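Long-range contacts in discoidin-2 (Dictyostelium discoideum, PDB 2VM9), which acts as a trimeric, calcium-binding lectin for galactose and N-acetylgalactosamine and may take part in spore coat formation: residues 33-37 and 76-80; 51-57 and 141-147; 195-201 and 251-257. One frame throughout, in Å; residues are numbered along the deposited sequence.

Contact 1: 33-37 and 76-80; sequences SILNF and ISTQG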
ATOM      1  N   SER A  33      17.038 -17.645  -7.358  1.00  5.76           N
ATOM      2  CA  SER A  33      16.056 -18.653  -6.952  1.00  5.92           C
ATOM      3  C   SER A  33      14.758 -18.663  -7.751  1.00  6.06           C
ATOM      4  O   SER A  33      13.891 -19.483  -7.472  1.00  5.89           O
ATOM      5  CB  SER A  33      15.749 -18.572  -5.440  1.00  5.63           C
ATOM      6  OG  SER A  33      14.916 -17.454  -5.123  1.00  7.54           O
ATOM      7  N   ILE A  34      14.576 -17.743  -8.689  1.00  5.12           N
ATOM      8  CA  ILE A  34      13.291 -17.756  -9.400  1.00  6.52           C
ATOM      9  C   ILE A  34      13.081 -19.059 -10.186  1.00  5.82           C
ATOM     10  O   ILE A  34      14.027 -19.622 -10.773  1.00  4.34           O
ATOM     11  CB  ILE A  34      13.080 -16.546 -10.340  1.00  7.10           C
ATOM     12  CG1 ILE A  34      11.576 -16.456 -10.649  1.00  8.24           C
ATOM     13  CG2 ILE A  34      13.878 -16.713 -11.653  1.00  8.08           C
ATOM     14  CD1 ILE A  34      11.169 -15.162 -11.292  1.00 11.92           C
ATOM     15  N   LEU A  35      11.838 -19.524 -10.199  1.00  5.43           N
ATOM     16  CA  LEU A  35      11.435 -20.676 -11.013  1.00  6.29           C
ATOM     17  C   LEU A  35      12.010 -20.548 -12.418  1.00  6.05           C
ATOM     18  O   LEU A  35      11.920 -19.457 -13.031  1.00  6.26           O
ATOM     19  CB  LEU A  35       9.906 -20.731 -11.097  1.00  6.87           C
ATOM     20  CG  LEU A  35       9.346 -22.113 -11.438  1.00  6.28           C
ATOM     21  CD1 LEU A  35       9.494 -23.062 -10.232  1.00  7.95           C
ATOM     22  CD2 LEU A  35       7.892 -21.955 -11.836  1.00  6.85           C
ATOM     23  N   ASN A  36      12.608 -21.641 -12.910  1.00  6.60           N
ATOM     24  CA  ASN A  36      13.190 -21.735 -14.266  1.00  7.20           C
ATOM     25  C   ASN A  36      14.432 -20.854 -14.513  1.00  7.31           C
ATOM     26  O   ASN A  36      14.900 -20.699 -15.662  1.00  7.79           O
ATOM     27  CB  ASN A  36      12.117 -21.481 -15.337  1.00  6.73           C
ATOM     28  CG  ASN A  36      11.083 -22.590 -15.401  1.00  8.86           C
ATOM     29  OD1 ASN A  36      11.427 -23.775 -15.359  1.00 10.28           O
ATOM     30  ND2 ASN A  36       9.814 -22.213 -15.522  1.00 11.80           N
ATOM     31  N   PHE A  37      14.960 -20.284 -13.432  1.00  6.88           N
ATOM     32  CA  PHE A  37      16.186 -19.508 -13.520  1.00  6.27           C
ATOM     33  C   PHE A  37      17.251 -20.319 -14.224  1.00  7.47           C
ATOM     34  O   PHE A  37      17.497 -21.478 -13.873  1.00  6.67           O
ATOM     35  CB  PHE A  37      16.723 -19.078 -12.143  1.00  6.08           C
ATOM     36  CG  PHE A  37      18.032 -18.319 -12.250  1.00  5.97           C
ATOM     37  CD1 PHE A  37      18.065 -17.012 -12.737  1.00  9.36           C
ATOM     38  CD2 PHE A  37      19.228 -18.925 -11.925  1.00  8.36           C
ATOM     39  CE1 PHE A  37      19.316 -16.327 -12.890  1.00  7.40           C
ATOM     40  CE2 PHE A  37      20.456 -18.258 -12.059  1.00  8.30           C
ATOM     41  CZ  PHE A  37      20.499 -16.956 -12.524  1.00  8.42           C
ATOM     42  N   ILE A  76       2.147 -22.336  -4.671  1.00  6.35           N
ATOM     43  CA  ILE A  76       3.611 -22.244  -4.674  1.00  6.69           C
ATOM     44  C   ILE A  76       4.125 -23.314  -5.631  1.00  6.24           C
ATOM     45  O   ILE A  76       3.556 -24.418  -5.703  1.00  7.14           O
ATOM     46  CB  ILE A  76       4.184 -22.471  -3.252  1.00  7.38           C
ATOM     47  CG1 ILE A  76       5.718 -22.335  -3.242  1.00  6.27           C
ATOM     48  CG2 ILE A  76       3.744 -23.859  -2.680  1.00  7.46           C
ATOM     49  CD1 ILE A  76       6.280 -22.391  -1.840  1.00  9.04           C
ATOM     50  N   SER A  77       5.202 -23.007  -6.354  1.00  5.24           N
ATOM     51  CA  SER A  77       5.858 -23.990  -7.186  1.00  5.18           C
ATOM     52  C   SER A  77       7.317 -24.059  -6.757  1.00  5.44           C
ATOM     53  O   SER A  77       7.922 -23.018  -6.531  1.00  4.89           O
ATOM     54  CB  SER A  77       5.820 -23.582  -8.643  1.00  6.30           C
ATOM     55  OG  SER A  77       4.490 -23.728  -9.120  1.00  7.40           O
ATOM     56  N   THR A  78       7.856 -25.264  -6.646  1.00  4.67           N
ATOM     57  CA  THR A  78       9.293 -25.444  -6.371  1.00  4.93           C
ATOM     58  C   THR A  78       9.933 -26.338  -7.427  1.00  4.88           C
ATOM     59  O   THR A  78       9.274 -27.143  -8.092  1.00  5.70           O
ATOM     60  CB  THR A  78       9.583 -26.020  -4.948  1.00  6.02           C
ATOM     61  OG1 THR A  78       9.141 -27.382  -4.876  1.00  6.32           O
ATOM     62  CG2 THR A  78       8.867 -25.173  -3.857  1.00  6.95           C
ATOM     63  N   GLN A  79      11.247 -26.205  -7.527  1.00  4.69           N
ATOM     64  CA  GLN A  79      12.033 -26.874  -8.514  1.00  5.30           C
ATOM     65  C   GLN A  79      13.394 -27.085  -7.859  1.00  4.53           C
ATOM     66  O   GLN A  79      13.788 -26.373  -6.921  1.00  4.67           O
ATOM     67  CB  GLN A  79      12.098 -25.926  -9.707  1.00  6.01           C
ATOM     68  CG  GLN A  79      12.671 -26.412 -10.960  1.00  8.95           C
ATOM     69  CD  GLN A  79      12.549 -25.313 -12.017  1.00  9.33           C
ATOM     70  OE1 GLN A  79      12.697 -24.124 -11.699  1.00  8.40           O
ATOM     71  NE2 GLN A  79      12.289 -25.696 -13.260  1.00 10.08           N
ATOM     72  N   GLY A  80      14.128 -28.069  -8.346  1.00  5.13           N
ATOM     73  CA  GLY A  80      15.480 -28.238  -7.869  1.00  3.92           C
ATOM     74  C   GLY A  80      16.445 -27.263  -8.551  1.00  4.61           C
ATOM     75  O   GLY A  80      16.054 -26.263  -9.197  1.00  5.06           O
TER
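Q79, at the end of strand 70-79, reaches across to a loop, where its side chain binds N36 and packs on L35. Its CB starts against the leucine, 3.9 Å from L35 CD1. Because CG lies anti to the backbone N (chi1 -171°) and the chain runs on extended, the amide is carried out to the turn. There OE1 accepts the backbone N-H of N36 at 2.8 Å, in the carbonyl plane and on a lone pair, while the same oxygen also touches L35 CD1 at 3.7 Å. NE2 donates to N36 OD1 at 3.0 Å; the acceptor lies near the plane of the glutamine amide, but the donor stands 42° above the carbonyl plane of N36, the two amide planes being 74° apart. NE2 has a second acceptor in N118 O. L35 packs against the strand, its CD1 and CD2 lying 4.0 and 4.1 Å from S77 CB, and S77 OG turns to T122. L35 and N36 are the central pair of a type II turn, closed by F37 N bonding to I34 O at 2.9 Å. The turn belongs to a loop of the discoidin (F5/8 type C) beta-sandwich, laid against one of its sheets. With acceptor and donor of the Q79 amide both engaged, its flip state is defined, and a polar side chain can be buried beside leucine without losing hydrogen bonds.

Contact 2: 51-57 and 141-147; sequences SWSSSVL and YNNHISL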
ATOM      1  N   SER A  51      19.894 -21.763  -8.673  1.00  4.65           N
ATOM      2  CA  SER A  51      19.148 -22.070  -7.452  1.00  4.92           C
ATOM      3  C   SER A  51      19.591 -21.079  -6.375  1.00  4.99           C
ATOM      4  O   SER A  51      20.681 -20.506  -6.449  1.00  5.18           O
ATOM      5  CB  SER A  51      19.473 -23.492  -6.911  1.00  5.70           C
ATOM      6  OG  SER A  51      20.884 -23.602  -6.562  1.00  6.61           O
ATOM      7  N   TRP A  52      18.768 -20.923  -5.346  1.00  3.80           N
ATOM      8  CA  TRP A  52      19.339 -20.541  -4.046  1.00  3.93           C
ATOM      9  C   TRP A  52      19.934 -21.834  -3.474  1.00  4.56           C
ATOM     10  O   TRP A  52      19.300 -22.903  -3.561  1.00  5.40           O
ATOM     11  CB  TRP A  52      18.245 -20.059  -3.098  1.00  4.63           C
ATOM     12  CG  TRP A  52      18.686 -20.083  -1.648  1.00  4.22           C
ATOM     13  CD1 TRP A  52      19.690 -19.333  -1.083  1.00  5.74           C
ATOM     14  CD2 TRP A  52      18.126 -20.872  -0.591  1.00  4.60           C
ATOM     15  NE1 TRP A  52      19.787 -19.612   0.259  1.00  4.29           N
ATOM     16  CE2 TRP A  52      18.853 -20.558   0.595  1.00  4.98           C
ATOM     17  CE3 TRP A  52      17.093 -21.819  -0.525  1.00  5.67           C
ATOM     18  CZ2 TRP A  52      18.563 -21.142   1.841  1.00  4.74           C
ATOM     19  CZ3 TRP A  52      16.810 -22.422   0.726  1.00  6.00           C
ATOM     20  CH2 TRP A  52      17.536 -22.073   1.882  1.00  6.69           C
ATOM     21  N   SER A  53      21.118 -21.751  -2.867  1.00  3.85           N
ATOM     22  CA  SER A  53      21.649 -22.913  -2.115  1.00  4.39           C
ATOM     23  C   SER A  53      22.090 -22.435  -0.731  1.00  4.23           C
ATOM     24  O   SER A  53      22.862 -21.454  -0.635  1.00  4.89           O
ATOM     25  CB  SER A  53      22.841 -23.545  -2.846  1.00  4.25           C
ATOM     26  OG  SER A  53      22.487 -23.988  -4.154  1.00  4.72           O
ATOM     27  N   SER A  54      21.646 -23.127   0.325  1.00  4.70           N
ATOM     28  CA  SER A  54      21.989 -22.713   1.686  1.00  4.93           C
ATOM     29  C   SER A  54      23.490 -22.913   1.949  1.00  4.94           C
ATOM     30  O   SER A  54      24.193 -23.564   1.177  1.00  4.55           O
ATOM     31  CB  SER A  54      21.167 -23.499   2.725  1.00  4.53           C
ATOM     32  OG  SER A  54      21.658 -24.819   2.806  1.00  6.38           O
ATOM     33  N   SER A  55      23.973 -22.360   3.058  1.00  5.69           N
ATOM     34  CA  SER A  55      25.319 -22.701   3.504  1.00  5.97           C
ATOM     35  C   SER A  55      25.314 -23.893   4.476  1.00  6.32           C
ATOM     36  O   SER A  55      26.056 -24.869   4.305  1.00  7.05           O
ATOM     37  CB  SER A  55      26.030 -21.508   4.139  1.00  6.21           C
ATOM     38  OG  SER A  55      27.355 -21.915   4.495  1.00  6.97           O
ATOM     39  N   VAL A  56      24.455 -23.799   5.480  1.00  6.14           N
ATOM     40  CA  VAL A  56      24.266 -24.840   6.499  1.00  6.16           C
ATOM     41  C   VAL A  56      23.230 -25.837   6.009  1.00  6.07           C
ATOM     42  O   VAL A  56      22.216 -25.455   5.437  1.00  6.22           O
ATOM     43  CB  VAL A  56      23.786 -24.172   7.803  1.00  6.50           C
ATOM     44  CG1 VAL A  56      23.398 -25.238   8.855  1.00  7.40           C
ATOM     45  CG2 VAL A  56      24.892 -23.242   8.313  1.00  8.36           C
ATOM     46  N   LEU A  57      23.512 -27.122   6.220  1.00  5.54           N
ATOM     47  CA  LEU A  57      22.567 -28.168   5.870  1.00  5.60           C
ATOM     48  C   LEU A  57      21.981 -28.689   7.167  1.00  5.84           C
ATOM     49  O   LEU A  57      22.656 -29.359   7.954  1.00  6.67           O
ATOM     50  CB  LEU A  57      23.254 -29.306   5.105  1.00  5.20           C
ATOM     51  CG  LEU A  57      23.785 -28.938   3.718  1.00  4.37           C
ATOM     52  CD1 LEU A  57      24.574 -30.151   3.152  1.00  5.18           C
ATOM     53  CD2 LEU A  57      22.674 -28.475   2.751  1.00  5.25           C
ATOM     54  N   TYR A 141      16.358 -33.100   1.740  1.00  4.43           N
ATOM     55  CA  TYR A 141      16.965 -32.652   0.487  1.00  4.92           C
ATOM     56  C   TYR A 141      17.793 -33.781  -0.109  1.00  4.98           C
ATOM     57  O   TYR A 141      18.222 -34.697   0.595  1.00  4.32           O
ATOM     58  CB  TYR A 141      17.843 -31.406   0.726  1.00  4.55           C
ATOM     59  CG  TYR A 141      18.667 -31.526   1.996  1.00  4.90           C
ATOM     60  CD1 TYR A 141      19.932 -32.093   1.958  1.00  4.93           C
ATOM     61  CD2 TYR A 141      18.166 -31.066   3.225  1.00  5.01           C
ATOM     62  CE1 TYR A 141      20.715 -32.226   3.124  1.00  6.40           C
ATOM     63  CE2 TYR A 141      18.929 -31.218   4.415  1.00  5.10           C
ATOM     64  CZ  TYR A 141      20.187 -31.794   4.334  1.00  5.16           C
ATOM     65  OH  TYR A 141      20.937 -31.987   5.435  1.00  7.76           O
ATOM     66  N   ASN A 142      17.985 -33.700  -1.428  1.00  4.86           N
ATOM     67  CA  ASN A 142      18.944 -34.553  -2.123  1.00  6.22           C
ATOM     68  C   ASN A 142      20.194 -33.734  -2.316  1.00  5.14           C
ATOM     69  O   ASN A 142      20.166 -32.731  -3.036  1.00  5.37           O
ATOM     70  CB  ASN A 142      18.435 -35.007  -3.500  1.00  6.92           C
ATOM     71  CG  ASN A 142      19.505 -35.779  -4.252  1.00 12.27           C
ATOM     72  OD1 ASN A 142      19.688 -35.521  -5.392  1.00 13.43           O
ATOM     73  ND2 ASN A 142      20.084 -36.749  -3.682  1.00 17.46           N
ATOM     74  N   ASN A 143      21.276 -34.171  -1.671  1.00  4.60           N
ATOM     75  CA  ASN A 143      22.613 -33.571  -1.789  1.00  4.26           C
ATOM     76  C   ASN A 143      22.833 -32.199  -1.143  1.00  5.20           C
ATOM     77  O   ASN A 143      23.836 -31.985  -0.474  1.00  6.03           O
ATOM     78  CB  ASN A 143      23.091 -33.552  -3.253  1.00  4.17           C
ATOM     79  CG  ASN A 143      23.526 -34.950  -3.703  1.00  6.16           C
ATOM     80  OD1 ASN A 143      23.985 -35.719  -2.872  1.00  6.26           O
ATOM     81  ND2 ASN A 143      23.379 -35.274  -4.986  1.00  6.57           N
ATOM     82  N   HIS A 144      21.912 -31.276  -1.367  1.00  4.77           N
ATOM     83  CA  HIS A 144      22.042 -29.932  -0.776  1.00  4.33           C
ATOM     84  C   HIS A 144      20.692 -29.258  -0.763  1.00  4.73           C
ATOM     85  O   HIS A 144      19.848 -29.573  -1.588  1.00  5.05           O
ATOM     86  CB  HIS A 144      23.009 -29.080  -1.616  1.00  4.48           C
ATOM     87  CG  HIS A 144      23.647 -27.972  -0.838  1.00  5.40           C
ATOM     88  ND1 HIS A 144      24.852 -28.123  -0.187  1.00  4.38           N
ATOM     89  CD2 HIS A 144      23.228 -26.714  -0.576  1.00  5.39           C
ATOM     90  CE1 HIS A 144      25.168 -26.992   0.420  1.00  5.53           C
ATOM     91  NE2 HIS A 144      24.189 -26.126   0.211  1.00  5.94           N
ATOM     92  N   ILE A 145      20.506 -28.308   0.152  1.00  4.02           N
ATOM     93  CA  ILE A 145      19.298 -27.502   0.167  1.00  4.31           C
ATOM     94  C   ILE A 145      19.480 -26.458  -0.950  1.00  4.55           C
ATOM     95  O   ILE A 145      20.119 -25.428  -0.760  1.00  4.61           O
ATOM     96  CB  ILE A 145      19.088 -26.840   1.523  1.00  3.85           C
ATOM     97  CG1 ILE A 145      18.866 -27.923   2.592  1.00  5.64           C
ATOM     98  CG2 ILE A 145      17.901 -25.853   1.456  1.00  4.11           C
ATOM     99  CD1 ILE A 145      18.919 -27.380   4.043  1.00  4.79           C
ATOM    100  N   SER A 146      18.930 -26.780  -2.112  1.00  3.99           N
ATOM    101  CA  SER A 146      19.011 -25.930  -3.289  1.00  3.95           C
ATOM    102  C   SER A 146      17.638 -25.957  -3.943  1.00  4.58           C
ATOM    103  O   SER A 146      17.037 -27.026  -4.133  1.00  4.37           O
ATOM    104  CB  SER A 146      20.081 -26.441  -4.283  1.00  4.52           C
ATOM    105  OG  SER A 146      21.382 -26.473  -3.693  1.00  5.63           O
ATOM    106  N   LEU A 147      17.123 -24.778  -4.301  1.00  3.63           N
ATOM    107  CA  LEU A 147      15.808 -24.765  -4.922  1.00  4.23           C
ATOM    108  C   LEU A 147      15.605 -23.525  -5.765  1.00  4.57           C
ATOM    109  O   LEU A 147      16.320 -22.506  -5.613  1.00  4.76           O
ATOM    110  CB  LEU A 147      14.675 -24.881  -3.887  1.00  4.95           C
ATOM    111  CG  LEU A 147      14.513 -23.657  -2.957  1.00  5.43           C
ATOM    112  CD1 LEU A 147      13.622 -22.581  -3.571  1.00  5.93           C
ATOM    113  CD2 LEU A 147      13.968 -24.060  -1.600  1.00  9.58           C
TER
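Backbone hydrogen bonds join W52 and L147 as an antiparallel hydrogen-bonded pair, W52 N to L147 O at 2.9 Å and L147 N back to W52 O. One step on, S53 and S146 form the neighbouring non-hydrogen-bonded pair, and S54 N reaches I145 O at 3.0 Å, nearly head-on to the carbonyl. Side-chain polar contacts cluster beside this pairing. S53 OG and S146 OG lie 2.8 Å apart, S51 OG adds a further hydrogen bond to S53 OG, and S146 OG is also bonded to Q86. W52 NE1 bonds to T22 O. Straightest is the bond from H144 NE2 to S54 O, 2.7 Å long at 177°; the acceptor sits in the imidazole plane, although the donor stands well above the plane of the S54 carbonyl. The short strand 52-53 borders strand 146-153 of the discoidin-type beta-sandwich, and the turn between strands 133-142 and 146-153 holds, through H144, the S54 that comes just after strand 52-53. A CH-pi contact covers one face of the same imidazole: L57 CD2 stands 3.6 Å from its centroid, almost on the normal. Apolar packing involves both branches of I145. Its CG1 meets L57 CD2, and its CG2 lies 3.7 Å from W52 CZ3. L147 CD2 comes to the indole at its edge, 4.0 Å from W52 CE3.

Contact 3: 195-201 and 251-257; sequences FLSVPIV and VAVEFNN
F195 and E254 run antiparallel alongside each other, F195 CD1 lying 3.6 Å from E254 CB, and together they form the inner, close-packed part of this contact. A252 CB continues the packing, meeting F195 CE2 and V201 CG2, while P199 CB settles over one face of the F195 ring, toward its rim. Y159 of the second subunit also meets this ring. I200 and V253 form an antiparallel hydrogen-bonded pair, closed by I200 N to V253 O and V253 N to I200 O, each 2.9 Å. These residues join strand 200-211 to strand 243-254 in the H-type lectin domain. On the sheet face opposite A252 and V201, I200 CD1 packs on V253 CB, with CG1 of the same isoleucine 3.8 Å from F255 CE2; V166 and V164 of the third subunit pack on I200 and F255, respectively.

Beyond P199 the two backbones part, and water mediates. One molecule bridges S197 OG and F255 O, donating to both; another accepts from F255 N at 2.7 Å and donates to V198 O. Between this wet side and the F195 ring lies the E254 carboxylate, brought there by an extended chain whose CG is trans to N across the CA-CB bond (chi1 -172°). Its OE2 accepts S197 OG at 2.7 Å on the anti lone pair, S197 N at 2.6 Å, and N257 ND2 from above the carboxylate plane. Three donors on one oxygen would favour the ionised glutamate, and they tie the C-terminal residue to the loop before strand 200-211.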
ATOM      1  N   PHE A 195      -6.413  15.782  -7.918  1.00 17.75           N
ATOM      2  CA  PHE A 195      -6.230  14.353  -8.136  1.00 17.71           C
ATOM      3  C   PHE A 195      -5.451  14.111  -9.440  1.00 17.96           C
ATOM      4  O   PHE A 195      -5.455  14.949 -10.350  1.00 17.69           O
ATOM      5  CB  PHE A 195      -7.582  13.633  -8.263  1.00 17.07           C
ATOM      6  CG  PHE A 195      -8.311  13.391  -6.948  1.00 15.89           C
ATOM      7  CD1 PHE A 195      -7.886  12.421  -6.058  1.00 14.29           C
ATOM      8  CD2 PHE A 195      -9.482  14.082  -6.659  1.00 16.67           C
ATOM      9  CE1 PHE A 195      -8.584  12.163  -4.867  1.00 14.59           C
ATOM     10  CE2 PHE A 195     -10.188  13.833  -5.462  1.00 14.74           C
ATOM     11  CZ  PHE A 195      -9.747  12.881  -4.575  1.00 15.18           C
ATOM     12  N   LEU A 196      -4.838  12.932  -9.546  1.00 19.12           N
ATOM     13  CA  LEU A 196      -4.180  12.527 -10.798  1.00 19.90           C
ATOM     14  C   LEU A 196      -5.165  12.085 -11.886  1.00 20.14           C
ATOM     15  O   LEU A 196      -4.904  12.249 -13.088  1.00 21.40           O
ATOM     16  CB  LEU A 196      -3.133  11.438 -10.520  1.00 20.36           C
ATOM     17  CG  LEU A 196      -1.965  11.901  -9.643  1.00 22.14           C
ATOM     18  CD1 LEU A 196      -1.025  10.729  -9.333  1.00 25.12           C
ATOM     19  CD2 LEU A 196      -1.228  13.046 -10.327  1.00 22.24           C
ATOM     20  N   SER A 197      -6.309  11.532 -11.476  1.00 18.92           N
ATOM     21  CA  SER A 197      -7.363  11.178 -12.427  1.00 18.07           C
ATOM     22  C   SER A 197      -8.714  11.562 -11.805  1.00 16.86           C
ATOM     23  O   SER A 197      -8.769  11.970 -10.634  1.00 16.22           O
ATOM     24  CB  SER A 197      -7.338   9.689 -12.737  1.00 18.01           C
ATOM     25  OG  SER A 197      -7.613   8.945 -11.563  1.00 18.67           O
ATOM     26  N   VAL A 198      -9.782  11.442 -12.586  1.00 16.39           N
ATOM     27  CA  VAL A 198     -11.096  11.939 -12.139  1.00 16.08           C
ATOM     28  C   VAL A 198     -11.656  10.994 -11.073  1.00 15.25           C
ATOM     29  O   VAL A 198     -11.788   9.783 -11.305  1.00 15.68           O
ATOM     30  CB  VAL A 198     -12.073  12.098 -13.315  1.00 16.07           C
ATOM     31  CG1 VAL A 198     -13.426  12.657 -12.834  1.00 17.42           C
ATOM     32  CG2 VAL A 198     -11.471  13.007 -14.398  1.00 16.87           C
ATOM     33  N   PRO A 199     -11.980  11.534  -9.886  1.00 14.50           N
ATOM     34  CA  PRO A 199     -12.545  10.668  -8.852  1.00 13.84           C
ATOM     35  C   PRO A 199     -14.063  10.483  -8.983  1.00 14.26           C
ATOM     36  O   PRO A 199     -14.694  11.116  -9.831  1.00 14.44           O
ATOM     37  CB  PRO A 199     -12.251  11.441  -7.575  1.00 13.32           C
ATOM     38  CG  PRO A 199     -12.377  12.907  -8.025  1.00 13.96           C
ATOM     39  CD  PRO A 199     -11.817  12.928  -9.425  1.00 14.27           C
ATOM     40  N   ILE A 200     -14.624   9.619  -8.153  1.00 13.65           N
ATOM     41  CA  ILE A 200     -16.074   9.592  -7.971  1.00 14.60           C
ATOM     42  C   ILE A 200     -16.327  10.490  -6.758  1.00 13.95           C
ATOM     43  O   ILE A 200     -15.390  10.788  -5.990  1.00 14.72           O
ATOM     44  CB  ILE A 200     -16.613   8.165  -7.785  1.00 14.78           C
ATOM     45  CG1 ILE A 200     -16.053   7.522  -6.511  1.00 16.59           C
ATOM     46  CG2 ILE A 200     -16.296   7.312  -9.030  1.00 16.75           C
ATOM     47  CD1 ILE A 200     -16.697   8.015  -5.161  1.00 18.68           C
ATOM     48  N   VAL A 201     -17.543  11.002  -6.612  1.00 12.37           N
ATOM     49  CA  VAL A 201     -17.801  11.861  -5.455  1.00 11.83           C
ATOM     50  C   VAL A 201     -19.125  11.423  -4.844  1.00 11.68           C
ATOM     51  O   VAL A 201     -20.194  11.573  -5.457  1.00 13.66           O
ATOM     52  CB  VAL A 201     -17.847  13.374  -5.814  1.00 11.59           C
ATOM     53  CG1 VAL A 201     -18.274  14.208  -4.602  1.00 11.01           C
ATOM     54  CG2 VAL A 201     -16.478  13.889  -6.324  1.00 11.10           C
ATOM     55  N   VAL A 251     -17.344  12.639  -0.044  1.00  9.09           N
ATOM     56  CA  VAL A 251     -16.165  11.772   0.003  1.00  9.95           C
ATOM     57  C   VAL A 251     -15.803  11.521  -1.463  1.00  9.28           C
ATOM     58  O   VAL A 251     -16.574  10.906  -2.193  1.00  9.79           O
ATOM     59  CB  VAL A 251     -16.445  10.453   0.763  1.00 11.34           C
ATOM     60  CG1 VAL A 251     -15.203   9.532   0.737  1.00 12.53           C
ATOM     61  CG2 VAL A 251     -16.862  10.737   2.251  1.00 12.12           C
ATOM     62  N   ALA A 252     -14.679  12.098  -1.896  1.00  9.60           N
ATOM     63  CA  ALA A 252     -14.203  11.925  -3.260  1.00 10.06           C
ATOM     64  C   ALA A 252     -13.181  10.795  -3.229  1.00 10.22           C
ATOM     65  O   ALA A 252     -12.241  10.832  -2.417  1.00 10.60           O
ATOM     66  CB  ALA A 252     -13.572  13.182  -3.755  1.00 10.78           C
ATOM     67  N   VAL A 253     -13.383   9.802  -4.088  1.00 11.04           N
ATOM     68  CA  VAL A 253     -12.547   8.599  -4.074  1.00 11.08           C
ATOM     69  C   VAL A 253     -11.918   8.404  -5.448  1.00 11.30           C
ATOM     70  O   VAL A 253     -12.605   8.366  -6.462  1.00 10.49           O
ATOM     71  CB  VAL A 253     -13.349   7.321  -3.693  1.00 11.89           C
ATOM     72  CG1 VAL A 253     -12.414   6.104  -3.615  1.00 12.81           C
ATOM     73  CG2 VAL A 253     -14.087   7.505  -2.354  1.00 11.51           C
ATOM     74  N   GLU A 254     -10.593   8.247  -5.466  1.00 12.27           N
ATOM     75  CA  GLU A 254      -9.879   8.020  -6.729  1.00 14.20           C
ATOM     76  C   GLU A 254      -9.356   6.600  -6.748  1.00 15.40           C
ATOM     77  O   GLU A 254      -8.661   6.193  -5.817  1.00 14.78           O
ATOM     78  CB  GLU A 254      -8.704   8.994  -6.858  1.00 14.53           C
ATOM     79  CG  GLU A 254      -8.042   8.927  -8.237  1.00 16.93           C
ATOM     80  CD  GLU A 254      -6.665   9.563  -8.289  1.00 19.64           C
ATOM     81  OE1 GLU A 254      -6.005   9.687  -7.237  1.00 20.90           O
ATOM     82  OE2 GLU A 254      -6.235   9.900  -9.414  1.00 24.40           O
ATOM     83  N   PHE A 255      -9.682   5.857  -7.811  1.00 17.41           N
ATOM     84  CA  PHE A 255      -9.352   4.442  -7.883  1.00 19.79           C
ATOM     85  C   PHE A 255      -8.152   4.185  -8.759  1.00 21.94           C
ATOM     86  O   PHE A 255      -7.907   4.915  -9.722  1.00 21.90           O
ATOM     87  CB  PHE A 255     -10.530   3.637  -8.434  1.00 20.30           C
ATOM     88  CG  PHE A 255     -11.736   3.656  -7.554  1.00 20.32           C
ATOM     89  CD1 PHE A 255     -11.765   2.911  -6.379  1.00 21.80           C
ATOM     90  CD2 PHE A 255     -12.851   4.415  -7.900  1.00 20.78           C
ATOM     91  CE1 PHE A 255     -12.887   2.913  -5.561  1.00 22.09           C
ATOM     92  CE2 PHE A 255     -13.985   4.436  -7.081  1.00 21.32           C
ATOM     93  CZ  PHE A 255     -14.009   3.684  -5.919  1.00 21.21           C
ATOM     94  N   ASN A 256      -7.407   3.146  -8.396  1.00 24.41           N
ATOM     95  CA  ASN A 256      -6.453   2.504  -9.298  1.00 27.09           C
ATOM     96  C   ASN A 256      -5.295   3.417  -9.700  1.00 27.87           C
ATOM     97  O   ASN A 256      -4.714   3.268 -10.784  1.00 28.18           O
ATOM     98  CB  ASN A 256      -7.193   1.975 -10.549  1.00 28.15           C
ATOM     99  CG  ASN A 256      -6.497   0.780 -11.184  1.00 30.79           C
ATOM    100  OD1 ASN A 256      -6.028  -0.124 -10.484  1.00 32.81           O
ATOM    101  ND2 ASN A 256      -6.418   0.776 -12.517  1.00 32.63           N
ATOM    102  N   ASN A 257      -4.949   4.361  -8.832  1.00 28.20           N
ATOM    103  CA  ASN A 257      -3.963   5.361  -9.218  1.00 29.50           C
ATOM    104  C   ASN A 257      -2.924   5.567  -8.129  1.00 29.85           C
ATOM    105  O   ASN A 257      -2.892   4.806  -7.145  1.00 29.66           O
ATOM    106  CB  ASN A 257      -4.653   6.686  -9.608  1.00 29.54           C
ATOM    107  CG  ASN A 257      -4.186   7.226 -10.965  1.00 30.80           C
ATOM    108  OD1 ASN A 257      -3.640   6.491 -11.797  1.00 32.35           O
ATOM    109  ND2 ASN A 257      -4.408   8.514 -11.193  1.00 30.39           N
ATOM    110  OXT ASN A 257      -2.101   6.492  -8.219  1.00 30.48           O
TER
HETATM  111  O   HOH W   1      -9.122   6.351 -11.944  1.00 31.47           O
HETATM  112  O   HOH W   2     -10.969   6.994  -9.930  1.00 22.19           O

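Overall arrangement
From the N terminus, the loop after strand 17-20 supplies 33-37, and the chain then reaches strand 52-53 within 51-57. Contact 1 closes when the chain returns along strand 70-79, and contact 2 only at 141-147, so the two cross along the sequence. They also touch in space, through S33 with W52 and Q79 with L147, and both reach the sheet in which strands 70-79 and 146-153 are neighbours. Contact 3 follows in series past the linker: it closes the span from 195-201 to the C terminus inside the lectin-like domain, its centre about 39 Å from that of contact 1 and 48 Å from that of contact 2. Contacts 1 and 3 both touch the second subunit, contacts 2 and 3 the third.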